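Blue-light receptor of the BLUF-family (Rhodobacter sphaeroides, PDB 2BYC) probably acts as a blue-light photoreceptor of the BLUF family, sensing light through a bound flavin. Local coordinates at residues A[88-93]-A[126-131]; A[101-106]-A[122-127]. All coordinates share one frame; numbering follows the deposited sequence.

Both contacts use helix 120-131, and their segments overlap at R126 and T127, though the residues that touch are different: I128 and A129 in interaction 1, L124 and T127 in interaction 2. Interaction 1 ties the helix to the loop between strands 77-84 and 96-98; interaction 2 ties it to helix 100-106. Both are partly buried, with two buried residues each. At 88-93 an aromatic edge meets helix backbone and an alanine methyl, and carboxylates outside the contact hold the loop. At 101-106 the buried part is leucine against leucine, with a threonine and a helix-terminal carbonyl toward the surface. Neither contact touches the flavin.

Interaction 1 (A[88-93]-A[126-131]); sequences RRFPDW and RTIAAS
R89 and F90, the loop residues that reach helix 120-131, both give their backbone N-H to the carboxylate of E55 on strand 49-55, R89 N to OE1 and F90 N to OE2. F90 makes most of the loop's share of the contact. Its CG lies anti to the carbonyl carbon (chi1 -44°), which swings the ring out to the helix although its CB does not point there. The ring comes in by its edge: CE2 is 3.8 Å from A129 N, an atom that lies near the ring plane, and 4.1 Å from A129 CB. On the neighbouring helix residue, I128 CG2 approaches the same CE2 obliquely at 4.4 Å. Within the loop, R89 CB lies over one face of the F90 ring, 3.7 Å from the plane and nearer the border than the middle.

The setting is the alpha/beta sandwich of the BLUF domain, with this C-terminal helix packed on the sheet: I128 rests on I42 and L44 of strand 40-45, and F90 also touches I42. The two side chains therefore share strand 40-45 as their floor. The F90 side chain stays about 11 Å from the bound FMN, so it is not in the flavin pocket.

R89 adds a lighter touch, its carbonyl O standing 4.3 Å from A129 CB, while its guanidinium turns to E83 in a salt bridge. Beyond F90 the chain folds back in a type I beta turn closed by W93 N to F90 O at 3.2 Å, and the W93 backbone bonds to G41.

Interaction 2 (A[101-106]-A[122-127]); sequences KELRAL and AELHRT
L124 and T127, one turn apart on helix 120-131, meet L103 and L106 of helix 100-106. Walking along 122-127, E123 comes first. It makes no contact with segment 101-106; its carboxylate pairs with R126 and its side chain touches L110 in the connecting loop, while its carbonyl O serves T127 further on.

L124 makes the buried part of the contact. Its CD2 reaches L103 CD1 at 3.7 Å. L103 comes from the other side with CG anti to its backbone N (chi1 -177°), which carries CD1 across to the helix opposite, and the two side chains meet at a slant, through one methyl each. This is a small leucine cluster between two C-terminal helices that follow the strands of the BLUF domain: L110 also lies on L124 and L113 on L103, so the loop joining the helices contributes to the apolar patch as well.

R126 then answers E123 within the helix, in a salt bridge whose R126 NH1 to E123 OE2 distance is modelled at 2.5 Å, too short for its geometry to be trusted.

T127 ends the walk, where the backbones come nearest, with L106 CA 6.6 Å from T127 CA. Its side-chain oxygen sits between backbone N and carbonyl carbon (chi1 74°), which lets T127 OG1 make a weak 3.4 Å hydrogen bond back to E123 O. The same OG1 lies 3.6 Å from L106 O, a packing distance, and T127 CB is 3.8 Å from that carbonyl oxygen at the final residue of helix 100-106.

Interaction 1 (A[88-93]-A[126-131])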
ATOM      1  N   ARG A  88       6.729  10.450   6.831  1.00 26.04           N
ATOM      2  CA  ARG A  88       5.721   9.389   6.590  1.00 24.95           C
ATOM      3  C   ARG A  88       4.252   9.826   6.683  1.00 25.28           C
ATOM      4  O   ARG A  88       3.841  10.614   7.547  1.00 24.61           O
ATOM      5  CB  ARG A  88       5.969   8.204   7.535  1.00 25.51           C
ATOM      6  CG  ARG A  88       7.313   7.558   7.369  1.00 19.71           C
ATOM      7  CD  ARG A  88       7.460   6.397   8.294  1.00 16.17           C
ATOM      8  NE  ARG A  88       8.847   5.978   8.262  1.00 19.67           N
ATOM      9  CZ  ARG A  88       9.311   4.959   7.563  1.00 20.92           C
ATOM     10  NH1 ARG A  88       8.495   4.231   6.822  1.00 18.98           N
ATOM     11  NH2 ARG A  88      10.577   4.660   7.622  1.00 18.74           N
ATOM     12  N   ARG A  89       3.442   9.272   5.793  1.00 25.42           N
ATOM     13  CA  ARG A  89       1.984   9.440   5.836  1.00 25.37           C
ATOM     14  C   ARG A  89       1.338   8.398   6.780  1.00 24.01           C
ATOM     15  O   ARG A  89       0.342   8.696   7.406  1.00 25.37           O
ATOM     16  CB  ARG A  89       1.430   9.336   4.407  1.00 24.90           C
ATOM     17  CG  ARG A  89       2.331  10.036   3.342  1.00 25.68           C
ATOM     18  CD  ARG A  89       2.200   9.446   1.838  1.00 29.43           C
ATOM     19  NE  ARG A  89       2.708  10.422   0.808  1.00 28.19           N
ATOM     20  CZ  ARG A  89       2.063  11.540   0.520  1.00 28.46           C
ATOM     21  NH1 ARG A  89       0.906  11.795   1.153  1.00 25.71           N
ATOM     22  NH2 ARG A  89       2.558  12.416  -0.363  1.00 30.65           N
ATOM     23  N   PHE A  90       1.891   7.182   6.858  1.00 22.52           N
ATOM     24  CA  PHE A  90       1.366   6.110   7.705  1.00 21.74           C
ATOM     25  C   PHE A  90       2.441   5.583   8.642  1.00 21.56           C
ATOM     26  O   PHE A  90       2.763   4.399   8.629  1.00 21.05           O
ATOM     27  CB  PHE A  90       0.820   4.926   6.836  1.00 20.95           C
ATOM     28  CG  PHE A  90       0.028   5.398   5.693  1.00 21.40           C
ATOM     29  CD1 PHE A  90       0.646   5.612   4.447  1.00 20.84           C
ATOM     30  CD2 PHE A  90      -1.313   5.828   5.887  1.00 20.89           C
ATOM     31  CE1 PHE A  90      -0.058   6.125   3.354  1.00 21.42           C
ATOM     32  CE2 PHE A  90      -2.042   6.377   4.809  1.00 18.55           C
ATOM     33  CZ  PHE A  90      -1.403   6.512   3.535  1.00 20.20           C
ATOM     34  N   PRO A  91       2.977   6.462   9.494  1.00 22.31           N
ATOM     35  CA  PRO A  91       4.092   6.049  10.309  1.00 23.00           C
ATOM     36  C   PRO A  91       3.755   4.915  11.276  1.00 24.57           C
ATOM     37  O   PRO A  91       4.653   4.128  11.686  1.00 24.30           O
ATOM     38  CB  PRO A  91       4.484   7.362  11.048  1.00 23.82           C
ATOM     39  CG  PRO A  91       3.265   8.189  11.027  1.00 23.12           C
ATOM     40  CD  PRO A  91       2.646   7.880   9.702  1.00 23.01           C
ATOM     41  N   ASP A  92       2.488   4.758  11.612  1.00 24.34           N
ATOM     42  CA  ASP A  92       2.198   3.841  12.671  1.00 26.55           C
ATOM     43  C   ASP A  92       2.061   2.416  12.167  1.00 26.08           C
ATOM     44  O   ASP A  92       1.914   1.502  12.972  1.00 26.67           O
ATOM     45  CB  ASP A  92       0.947   4.287  13.457  1.00 27.13           C
ATOM     46  CG  ASP A  92       1.092   5.685  14.035  1.00 31.58           C
ATOM     47  OD1 ASP A  92       2.240   6.077  14.357  1.00 36.42           O
ATOM     48  OD2 ASP A  92       0.063   6.409  14.140  1.00 34.18           O
ATOM     49  N   TRP A  93       2.092   2.218  10.854  1.00 25.65           N
ATOM     50  CA  TRP A  93       1.734   0.914  10.247  1.00 25.80           C
ATOM     51  C   TRP A  93       2.788   0.433   9.306  1.00 25.26           C
ATOM     52  O   TRP A  93       3.068   1.047   8.275  1.00 24.54           O
ATOM     53  CB  TRP A  93       0.413   0.957   9.494  1.00 28.26           C
ATOM     54  CG  TRP A  93      -0.692   1.588  10.242  1.00 31.05           C
ATOM     55  CD1 TRP A  93      -0.987   2.922  10.312  1.00 32.38           C
ATOM     56  CD2 TRP A  93      -1.650   0.914  11.058  1.00 33.47           C
ATOM     57  NE1 TRP A  93      -2.075   3.108  11.125  1.00 35.75           N
ATOM     58  CE2 TRP A  93      -2.511   1.888  11.577  1.00 31.90           C
ATOM     59  CE3 TRP A  93      -1.875  -0.429  11.379  1.00 37.36           C
ATOM     60  CZ2 TRP A  93      -3.601   1.575  12.364  1.00 31.52           C
ATOM     61  CZ3 TRP A  93      -2.976  -0.747  12.211  1.00 34.58           C
ATOM     62  CH2 TRP A  93      -3.808   0.261  12.686  1.00 33.74           C
ATOM     63  N   ARG A 126      -5.331  10.827   1.658  1.00 24.10           N
ATOM     64  CA  ARG A 126      -5.965  11.790   2.511  1.00 25.87           C
ATOM     65  C   ARG A 126      -7.040  11.138   3.365  1.00 25.31           C
ATOM     66  O   ARG A 126      -7.093  11.310   4.567  1.00 26.98           O
ATOM     67  CB  ARG A 126      -6.598  12.857   1.608  1.00 25.72           C
ATOM     68  CG  ARG A 126      -7.205  14.049   2.299  1.00 29.10           C
ATOM     69  CD  ARG A 126      -7.908  14.977   1.306  1.00 27.88           C
ATOM     70  NE  ARG A 126      -9.292  14.590   1.174  1.00 34.70           N
ATOM     71  CZ  ARG A 126      -9.885  14.379   0.010  1.00 38.43           C
ATOM     72  NH1 ARG A 126      -9.204  14.563  -1.129  1.00 36.38           N
ATOM     73  NH2 ARG A 126     -11.160  13.980  -0.008  1.00 39.60           N
ATOM     74  N   THR A 127      -7.920  10.391   2.752  1.00 24.78           N
ATOM     75  CA  THR A 127      -9.027   9.914   3.510  1.00 25.07           C
ATOM     76  C   THR A 127      -8.618   8.785   4.420  1.00 23.42           C
ATOM     77  O   THR A 127      -9.093   8.675   5.552  1.00 22.60           O
ATOM     78  CB  THR A 127     -10.196   9.527   2.585  1.00 25.41           C
ATOM     79  OG1 THR A 127      -9.920   8.301   1.919  1.00 30.92           O
ATOM     80  CG2 THR A 127     -10.425  10.598   1.550  1.00 24.57           C
ATOM     81  N   ILE A 128      -7.767   7.892   3.925  1.00 23.07           N
ATOM     82  CA  ILE A 128      -7.201   6.834   4.792  1.00 22.24           C
ATOM     83  C   ILE A 128      -6.347   7.366   5.958  1.00 22.22           C
ATOM     84  O   ILE A 128      -6.623   7.028   7.120  1.00 22.91           O
ATOM     85  CB  ILE A 128      -6.432   5.739   3.987  1.00 21.82           C
ATOM     86  CG1 ILE A 128      -7.384   5.268   2.855  1.00 18.70           C
ATOM     87  CG2 ILE A 128      -6.047   4.647   4.965  1.00 19.68           C
ATOM     88  CD1 ILE A 128      -6.782   4.273   1.826  1.00 25.52           C
ATOM     89  N   ALA A 129      -5.332   8.171   5.677  1.00 20.94           N
ATOM     90  CA  ALA A 129      -4.545   8.823   6.772  1.00 22.40           C
ATOM     91  C   ALA A 129      -5.448   9.430   7.836  1.00 22.86           C
ATOM     92  O   ALA A 129      -5.213   9.271   9.038  1.00 23.28           O
ATOM     93  CB  ALA A 129      -3.620   9.913   6.208  1.00 21.94           C
ATOM     94  N   ALA A 130      -6.495  10.113   7.374  1.00 24.11           N
ATOM     95  CA  ALA A 130      -7.382  10.859   8.245  1.00 25.25           C
ATOM     96  C   ALA A 130      -8.210   9.932   9.093  1.00 25.94           C
ATOM     97  O   ALA A 130      -8.444  10.205  10.258  1.00 28.16           O
ATOM     98  CB  ALA A 130      -8.295  11.761   7.428  1.00 25.08           C
ATOM     99  N   SER A 131      -8.661   8.839   8.524  1.00 26.52           N
ATOM    100  CA  SER A 131      -9.411   7.876   9.290  1.00 27.54           C
ATOM    101  C   SER A 131      -8.580   7.363  10.467  1.00 28.33           C
ATOM    102  O   SER A 131      -9.030   7.380  11.600  1.00 28.20           O
ATOM    103  CB  SER A 131      -9.922   6.734   8.377  1.00 27.33           C
ATOM    104  OG  SER A 131      -9.931   5.483   9.067  1.00 28.75           O
TER

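Interaction 2 (A[101-106]-A[122-127])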
ATOM      1  N   LYS A 101     -14.812  -3.785   2.355  1.00 26.84           N
ATOM      2  CA  LYS A 101     -15.762  -3.105   3.269  1.00 26.59           C
ATOM      3  C   LYS A 101     -15.270  -1.758   3.737  1.00 25.62           C
ATOM      4  O   LYS A 101     -15.962  -0.787   3.587  1.00 25.84           O
ATOM      5  CB  LYS A 101     -16.140  -3.922   4.514  1.00 27.40           C
ATOM      6  CG  LYS A 101     -17.213  -3.162   5.364  1.00 28.49           C
ATOM      7  CD  LYS A 101     -17.856  -4.005   6.482  1.00 27.60           C
ATOM      8  CE  LYS A 101     -19.181  -3.375   6.940  1.00 28.81           C
ATOM      9  NZ  LYS A 101     -20.063  -4.207   7.932  1.00 31.49           N
ATOM     10  N   GLU A 102     -14.095  -1.673   4.320  1.00 25.64           N
ATOM     11  CA  GLU A 102     -13.661  -0.378   4.840  1.00 26.04           C
ATOM     12  C   GLU A 102     -13.340   0.634   3.759  1.00 25.16           C
ATOM     13  O   GLU A 102     -13.432   1.818   3.962  1.00 24.63           O
ATOM     14  CB  GLU A 102     -12.427  -0.557   5.724  1.00 26.52           C
ATOM     15  CG  GLU A 102     -11.981   0.665   6.505  1.00 27.86           C
ATOM     16  CD  GLU A 102     -10.687   0.395   7.295  1.00 28.53           C
ATOM     17  OE1 GLU A 102      -9.929  -0.527   6.898  1.00 31.83           O
ATOM     18  OE2 GLU A 102     -10.404   1.104   8.299  1.00 32.79           O
ATOM     19  N   LEU A 103     -12.920   0.178   2.597  1.00 24.97           N
ATOM     20  CA  LEU A 103     -12.675   1.154   1.538  1.00 26.01           C
ATOM     21  C   LEU A 103     -14.029   1.697   1.078  1.00 26.17           C
ATOM     22  O   LEU A 103     -14.128   2.849   0.734  1.00 25.38           O
ATOM     23  CB  LEU A 103     -11.980   0.499   0.353  1.00 25.89           C
ATOM     24  CG  LEU A 103     -11.527   1.263  -0.881  1.00 25.82           C
ATOM     25  CD1 LEU A 103     -10.581   2.331  -0.471  1.00 29.25           C
ATOM     26  CD2 LEU A 103     -10.838   0.291  -1.849  1.00 25.84           C
ATOM     27  N   ARG A 104     -15.061   0.845   1.030  1.00 27.86           N
ATOM     28  CA  ARG A 104     -16.441   1.313   0.728  1.00 29.51           C
ATOM     29  C   ARG A 104     -16.853   2.465   1.652  1.00 28.45           C
ATOM     30  O   ARG A 104     -17.323   3.504   1.184  1.00 27.97           O
ATOM     31  CB  ARG A 104     -17.464   0.160   0.823  1.00 28.74           C
ATOM     32  CG  ARG A 104     -17.590  -0.711  -0.418  1.00 32.59           C
ATOM     33  CD  ARG A 104     -18.569  -1.892  -0.141  1.00 34.45           C
ATOM     34  NE  ARG A 104     -18.001  -3.034   0.627  1.00 43.83           N
ATOM     35  CZ  ARG A 104     -18.704  -3.947   1.341  1.00 47.01           C
ATOM     36  NH1 ARG A 104     -20.033  -3.861   1.432  1.00 48.75           N
ATOM     37  NH2 ARG A 104     -18.084  -4.956   1.983  1.00 43.77           N
ATOM     38  N   ALA A 105     -16.666   2.281   2.959  1.00 28.83           N
ATOM     39  CA  ALA A 105     -16.997   3.291   3.948  1.00 30.49           C
ATOM     40  C   ALA A 105     -16.120   4.544   3.897  1.00 30.77           C
ATOM     41  O   ALA A 105     -16.591   5.639   4.187  1.00 32.62           O
ATOM     42  CB  ALA A 105     -16.944   2.689   5.350  1.00 29.23           C
ATOM     43  N   LEU A 106     -14.853   4.418   3.513  1.00 31.17           N
ATOM     44  CA  LEU A 106     -13.930   5.556   3.602  1.00 30.99           C
ATOM     45  C   LEU A 106     -13.770   6.370   2.336  1.00 31.03           C
ATOM     46  O   LEU A 106     -13.388   7.537   2.417  1.00 31.79           O
ATOM     47  CB  LEU A 106     -12.538   5.104   4.072  1.00 31.12           C
ATOM     48  CG  LEU A 106     -12.069   5.020   5.538  1.00 32.45           C
ATOM     49  CD1 LEU A 106     -13.072   4.412   6.502  1.00 34.26           C
ATOM     50  CD2 LEU A 106     -10.737   4.282   5.569  1.00 30.61           C
ATOM     51  N   ALA A 122      -3.853  10.692  -4.112  1.00 25.14           N
ATOM     52  CA  ALA A 122      -3.857  11.720  -3.123  1.00 26.80           C
ATOM     53  C   ALA A 122      -5.098  11.643  -2.254  1.00 27.49           C
ATOM     54  O   ALA A 122      -5.049  11.853  -1.053  1.00 27.06           O
ATOM     55  CB  ALA A 122      -3.859  13.038  -3.807  1.00 28.58           C
ATOM     56  N   GLU A 123      -6.223  11.389  -2.890  1.00 26.81           N
ATOM     57  CA  GLU A 123      -7.506  11.236  -2.203  1.00 27.19           C
ATOM     58  C   GLU A 123      -7.511  10.062  -1.289  1.00 25.83           C
ATOM     59  O   GLU A 123      -7.932  10.197  -0.155  1.00 25.58           O
ATOM     60  CB  GLU A 123      -8.629  11.015  -3.215  1.00 28.31           C
ATOM     61  CG  GLU A 123     -10.026  10.868  -2.570  1.00 35.00           C
ATOM     62  CD  GLU A 123     -10.828  12.169  -2.600  1.00 43.21           C
ATOM     63  OE1 GLU A 123     -12.047  12.137  -2.277  1.00 48.27           O
ATOM     64  OE2 GLU A 123     -10.239  13.214  -2.974  1.00 50.35           O
ATOM     65  N   LEU A 124      -7.078   8.907  -1.801  1.00 23.92           N
ATOM     66  CA  LEU A 124      -6.957   7.697  -0.991  1.00 23.20           C
ATOM     67  C   LEU A 124      -6.061   7.982   0.192  1.00 21.92           C
ATOM     68  O   LEU A 124      -6.414   7.680   1.328  1.00 21.30           O
ATOM     69  CB  LEU A 124      -6.441   6.520  -1.832  1.00 22.79           C
ATOM     70  CG  LEU A 124      -7.496   5.883  -2.776  1.00 23.96           C
ATOM     71  CD1 LEU A 124      -6.780   5.005  -3.781  1.00 23.72           C
ATOM     72  CD2 LEU A 124      -8.639   5.080  -2.049  1.00 23.51           C
ATOM     73  N   HIS A 125      -4.935   8.632  -0.064  1.00 21.84           N
ATOM     74  CA  HIS A 125      -3.992   8.923   1.021  1.00 22.05           C
ATOM     75  C   HIS A 125      -4.619   9.825   2.104  1.00 23.05           C
ATOM     76  O   HIS A 125      -4.439   9.634   3.282  1.00 24.51           O
ATOM     77  CB  HIS A 125      -2.720   9.588   0.478  1.00 20.71           C
ATOM     78  CG  HIS A 125      -1.771   8.670  -0.235  1.00 19.94           C
ATOM     79  ND1 HIS A 125      -1.811   7.292  -0.134  1.00 21.43           N
ATOM     80  CD2 HIS A 125      -0.726   8.952  -1.037  1.00 24.76           C
ATOM     81  CE1 HIS A 125      -0.838   6.774  -0.855  1.00 21.93           C
ATOM     82  NE2 HIS A 125      -0.154   7.761  -1.403  1.00 23.76           N
ATOM     83  N   ARG A 126      -5.331  10.827   1.658  1.00 24.10           N
ATOM     84  CA  ARG A 126      -5.965  11.790   2.511  1.00 25.87           C
ATOM     85  C   ARG A 126      -7.040  11.138   3.365  1.00 25.31           C
ATOM     86  O   ARG A 126      -7.093  11.310   4.567  1.00 26.98           O
ATOM     87  CB  ARG A 126      -6.598  12.857   1.608  1.00 25.72           C
ATOM     88  CG  ARG A 126      -7.205  14.049   2.299  1.00 29.10           C
ATOM     89  CD  ARG A 126      -7.908  14.977   1.306  1.00 27.88           C
ATOM     90  NE  ARG A 126      -9.292  14.590   1.174  1.00 34.70           N
ATOM     91  CZ  ARG A 126      -9.885  14.379   0.010  1.00 38.43           C
ATOM     92  NH1 ARG A 126      -9.204  14.563  -1.129  1.00 36.38           N
ATOM     93  NH2 ARG A 126     -11.160  13.980  -0.008  1.00 39.60           N
ATOM     94  N   THR A 127      -7.920  10.391   2.752  1.00 24.78           N
ATOM     95  CA  THR A 127      -9.027   9.914   3.510  1.00 25.07           C
ATOM     96  C   THR A 127      -8.618   8.785   4.420  1.00 23.42           C
ATOM     97  O   THR A 127      -9.093   8.675   5.552  1.00 22.60           O
ATOM     98  CB  THR A 127     -10.196   9.527   2.585  1.00 25.41           C
ATOM     99  OG1 THR A 127      -9.920   8.301   1.919  1.00 30.92           O
ATOM    100  CG2 THR A 127     -10.425  10.598   1.550  1.00 24.57           C
TER